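Local coordinates for protein phosphoribosylamine--glycine ligase (Thermotoga maritima, PDB 1VKZ) that catalyses the ATP-dependent joining of glycine to 5-phosphoribosylamine, giving glycinamide ribonucleotide in the second step of de novo purine biosynthesis, at residues 122-136 and 183-195. Sequence-based numbering, arbitrary orientation.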
# COMPACT_ATOMS: atom_id res chain seq x y z
N ALA A 122 0.93 12.92 15.57
CA ALA A 122 0.56 12.71 16.94
C ALA A 122 1.76 12.83 17.83
O ALA A 122 2.87 12.49 17.43
CB ALA A 122 -0.06 11.33 17.13
N ARG A 123 1.52 13.30 19.04
CA ARG A 123 2.51 13.30 20.09
C ARG A 123 2.90 11.84 20.38
O ARG A 123 2.09 10.94 20.22
CB ARG A 123 1.93 13.97 21.33
CG ARG A 123 2.90 14.75 22.16
CD ARG A 123 2.25 15.49 23.34
NE ARG A 123 1.07 14.77 23.84
CZ ARG A 123 1.09 13.64 24.58
NH1 ARG A 123 2.24 13.06 24.92
NH2 ARG A 123 -0.05 13.08 24.96
N PHE A 124 4.14 11.62 20.78
CA PHE A 124 4.71 10.29 20.83
C PHE A 124 5.90 10.23 21.76
O PHE A 124 6.56 11.23 21.97
CB PHE A 124 5.20 9.88 19.42
CG PHE A 124 6.44 10.62 18.98
CD1 PHE A 124 6.35 11.87 18.38
CD2 PHE A 124 7.71 10.10 19.23
CE1 PHE A 124 7.52 12.57 18.03
CE2 PHE A 124 8.84 10.80 18.87
CZ PHE A 124 8.74 12.04 18.30
N GLU A 125 6.21 9.04 22.27
CA GLU A 125 7.50 8.78 22.91
C GLU A 125 8.09 7.52 22.29
O GLU A 125 7.38 6.77 21.61
CB GLU A 125 7.33 8.54 24.41
CG GLU A 125 6.72 9.68 25.22
CD GLU A 125 7.69 10.83 25.48
OE1 GLU A 125 8.80 10.86 24.91
OE2 GLU A 125 7.31 11.73 26.27
N VAL A 126 9.36 7.28 22.54
CA VAL A 126 10.03 6.06 22.09
C VAL A 126 10.41 5.17 23.27
O VAL A 126 11.13 5.59 24.18
CB VAL A 126 11.31 6.38 21.29
CG1 VAL A 126 11.99 5.07 20.83
CG2 VAL A 126 10.98 7.29 20.10
N ALA A 127 9.92 3.94 23.25
CA ALA A 127 10.31 2.95 24.25
C ALA A 127 11.18 1.87 23.59
O ALA A 127 10.72 1.13 22.71
CB ALA A 127 9.07 2.32 24.91
N GLU A 128 12.44 1.84 24.02
CA GLU A 128 13.44 0.92 23.53
C GLU A 128 13.48 -0.37 24.36
O GLU A 128 13.97 -1.39 23.88
CB GLU A 128 14.82 1.59 23.50
CG GLU A 128 15.22 2.04 22.10
CD GLU A 128 16.21 3.20 22.05
OE1 GLU A 128 17.25 3.14 22.78
OE2 GLU A 128 15.96 4.15 21.26
N THR A 129 12.98 -0.31 25.60
CA THR A 129 12.82 -1.50 26.45
C THR A 129 11.42 -1.51 27.09
O THR A 129 10.76 -0.47 27.14
CB THR A 129 13.88 -1.57 27.58
OG1 THR A 129 13.49 -0.73 28.68
CG2 THR A 129 15.23 -1.03 27.13
N PRO A 130 10.97 -2.69 27.54
CA PRO A 130 9.73 -2.82 28.31
C PRO A 130 9.65 -1.93 29.55
O PRO A 130 8.57 -1.48 29.92
CB PRO A 130 9.75 -4.29 28.73
CG PRO A 130 10.46 -4.95 27.64
CD PRO A 130 11.57 -4.01 27.26
N GLU A 131 10.79 -1.73 30.20
CA GLU A 131 10.89 -0.79 31.32
C GLU A 131 10.45 0.63 30.89
O GLU A 131 9.65 1.27 31.57
CB GLU A 131 12.33 -0.77 31.85
CG GLU A 131 12.53 0.03 33.13
CD GLU A 131 13.94 0.60 33.25
OE1 GLU A 131 14.39 1.25 32.28
OE2 GLU A 131 14.57 0.40 34.32
N GLU A 132 10.98 1.09 29.77
CA GLU A 132 10.65 2.41 29.25
C GLU A 132 9.17 2.46 28.87
O GLU A 132 8.51 3.49 29.08
CB GLU A 132 11.53 2.75 28.04
CG GLU A 132 13.01 2.88 28.36
CD GLU A 132 13.87 3.07 27.12
OE1 GLU A 132 13.32 3.18 26.00
OE2 GLU A 132 15.12 3.11 27.27
N LEU A 133 8.66 1.36 28.32
CA LEU A 133 7.25 1.24 27.97
C LEU A 133 6.35 1.45 29.20
O LEU A 133 5.33 2.12 29.10
CB LEU A 133 6.98 -0.13 27.35
CG LEU A 133 5.56 -0.42 26.86
CD1 LEU A 133 5.02 0.68 25.98
CD2 LEU A 133 5.54 -1.73 26.10
N ARG A 134 6.75 0.90 30.35
CA ARG A 134 6.01 1.09 31.61
C ARG A 134 6.01 2.55 32.08
O ARG A 134 4.98 3.09 32.47
CB ARG A 134 6.59 0.24 32.74
CG ARG A 134 6.33 -1.26 32.65
CD ARG A 134 7.03 -2.09 33.77
NE ARG A 134 8.44 -2.40 33.44
CZ ARG A 134 9.41 -2.64 34.34
NH1 ARG A 134 9.17 -2.62 35.65
NH2 ARG A 134 10.64 -2.91 33.91
N GLU A 135 7.19 3.17 32.05
CA GLU A 135 7.35 4.58 32.43
C GLU A 135 6.62 5.47 31.44
O GLU A 135 5.73 6.22 31.82
CB GLU A 135 8.85 4.96 32.48
CG GLU A 135 9.16 6.42 32.80
CD GLU A 135 9.55 7.27 31.57
OE1 GLU A 135 10.75 7.26 31.19
OE2 GLU A 135 8.67 7.96 31.00
N LYS A 136 6.98 5.36 30.17
CA LYS A 136 6.50 6.28 29.15
C LYS A 136 5.02 6.10 28.80
O LYS A 136 4.40 7.01 28.24
CB LYS A 136 7.39 6.20 27.89
CG LYS A 136 8.86 6.58 28.18
CD LYS A 136 9.76 6.35 26.98
CE LYS A 136 11.24 6.45 27.37
NZ LYS A 136 11.81 7.78 27.06
N LYS A 183 11.27 -6.80 16.56
CA LYS A 183 12.02 -6.64 17.78
C LYS A 183 12.71 -5.29 17.71
O LYS A 183 13.18 -4.89 16.65
CB LYS A 183 13.03 -7.77 17.90
CG LYS A 183 14.17 -7.56 18.88
CD LYS A 183 14.89 -8.90 19.16
CE LYS A 183 16.33 -8.71 19.62
NZ LYS A 183 16.86 -9.95 20.25
N GLY A 184 12.76 -4.58 18.82
CA GLY A 184 13.35 -3.26 18.83
C GLY A 184 12.34 -2.24 19.32
O GLY A 184 11.23 -2.58 19.72
N PRO A 185 12.74 -0.97 19.27
CA PRO A 185 11.97 0.09 19.90
C PRO A 185 10.55 0.14 19.40
O PRO A 185 10.25 -0.40 18.32
CB PRO A 185 12.72 1.36 19.48
CG PRO A 185 14.10 0.90 19.09
CD PRO A 185 13.94 -0.47 18.57
N VAL A 186 9.69 0.78 20.18
CA VAL A 186 8.33 1.08 19.76
C VAL A 186 8.02 2.55 19.94
O VAL A 186 8.55 3.22 20.81
CB VAL A 186 7.27 0.24 20.50
CG1 VAL A 186 7.55 -1.23 20.30
CG2 VAL A 186 7.21 0.59 21.99
N VAL A 187 7.18 3.05 19.05
CA VAL A 187 6.58 4.36 19.21
C VAL A 187 5.31 4.21 20.07
O VAL A 187 4.51 3.28 19.89
CB VAL A 187 6.18 5.01 17.83
CG1 VAL A 187 5.70 6.45 18.01
CG2 VAL A 187 7.37 4.94 16.84
N ILE A 188 5.14 5.13 20.99
CA ILE A 188 3.89 5.23 21.69
C ILE A 188 3.27 6.48 21.10
O ILE A 188 3.86 7.54 21.15
CB ILE A 188 4.12 5.34 23.19
CG1 ILE A 188 5.21 4.32 23.61
CG2 ILE A 188 2.80 5.13 23.93
CD1 ILE A 188 5.73 4.47 25.02
N ASP A 189 2.12 6.34 20.46
CA ASP A 189 1.52 7.44 19.76
C ASP A 189 0.26 7.86 20.50
O ASP A 189 -0.52 7.04 20.98
CB ASP A 189 1.20 7.02 18.32
CG ASP A 189 1.71 8.02 17.25
OD1 ASP A 189 2.39 8.99 17.62
OD2 ASP A 189 1.44 7.92 16.01
N GLU A 190 0.07 9.16 20.61
CA GLU A 190 -1.15 9.70 21.12
C GLU A 190 -2.24 9.31 20.13
O GLU A 190 -2.14 9.64 18.95
CB GLU A 190 -0.99 11.20 21.23
CG GLU A 190 -2.26 11.99 21.37
CD GLU A 190 -2.05 13.47 21.11
OE1 GLU A 190 -1.47 13.85 20.04
OE2 GLU A 190 -2.47 14.24 22.02
N PHE A 191 -3.27 8.61 20.61
CA PHE A 191 -4.40 8.22 19.76
C PHE A 191 -5.17 9.45 19.39
O PHE A 191 -5.36 10.32 20.23
CB PHE A 191 -5.32 7.26 20.47
CG PHE A 191 -6.47 6.79 19.64
CD1 PHE A 191 -6.27 5.86 18.62
CD2 PHE A 191 -7.78 7.24 19.91
CE1 PHE A 191 -7.37 5.40 17.85
CE2 PHE A 191 -8.88 6.79 19.16
CZ PHE A 191 -8.67 5.86 18.13
N LEU A 192 -5.55 9.50 18.11
CA LEU A 192 -6.27 10.61 17.51
C LEU A 192 -7.67 10.17 17.09
O LEU A 192 -7.84 9.33 16.21
CB LEU A 192 -5.50 11.09 16.27
CG LEU A 192 -4.13 11.69 16.58
CD1 LEU A 192 -3.27 12.02 15.32
CD2 LEU A 192 -4.30 12.91 17.46
N ALA A 193 -8.69 10.71 17.75
CA ALA A 193 -10.01 10.61 17.22
C ALA A 193 -9.99 11.14 15.79
O ALA A 193 -9.28 12.12 15.49
CB ALA A 193 -10.95 11.40 18.05
N GLY A 194 -10.72 10.47 14.91
CA GLY A 194 -10.94 10.99 13.56
C GLY A 194 -11.32 9.97 12.52
O GLY A 194 -11.51 8.80 12.82
N ASN A 195 -11.40 10.45 11.28
CA ASN A 195 -11.58 9.60 10.12
C ASN A 195 -10.24 9.40 9.43
O ASN A 195 -9.56 10.35 9.09
CB ASN A 195 -12.56 10.25 9.17
CG ASN A 195 -13.79 10.80 9.88
OD1 ASN A 195 -14.25 10.22 10.87
ND2 ASN A 195 -14.29 11.92 9.41
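Arg-123 and Glu-190 grip each other by backbone and side chain where two antiparallel strands, 124-127 and 186-190, pair along the edge of the small four-stranded sheet of the ATP-grasp domain. Glu-190 N gives a short, straight bond to Arg-123 O (2.7 Å), while Arg-123 N reaches Glu-190 OE1 from above the carboxylate plane. CG of Glu-190 lies anti to its backbone N (chi1 163°), and the extended chain carries the carboxylate alongside Arg-123, just ahead of strand 124-127. A glutamate suits this place, because its carboxylate can accept from Arg-123 N through OE1 while OE2 faces the guanidinium in a long salt bridge, NH2 to OE2 4.0 Å, the two planar groups 68° apart. With an alanine here, Arg-123 N would probably lose its carboxylate acceptor and the guanidinium its opposite charge.

Further along, Glu-125 pairs with Ile-188 and Ala-127 with Val-186 through backbone bonds. Ile-188, branched and long, reaches from the sheet to the helix that follows strand 124-127: its CD1 meets Lys-136 CB at 3.7 Å, and Leu-133 CD1 and Ala-127 CB at 4.0 Å each. The small Ala-127 fits beneath this helix, and Ile-146 and Phe-140 add to the same apolar layer.

Phe-124, Val-126, Val-187 and Asp-189 occupy the other face, towards helix 107-116. There the buried Asp-189 carboxylate is held by salt bridges to Lys-111 and Lys-147, which probably offset its charge; segment 183-195 belongs to the predicted ATP-binding region.

Thr-129 caps the helix, its OG1 accepting from Glu-132 N. At this turn Glu-128 CG rests against Pro-185 CG, 3.4 Å away.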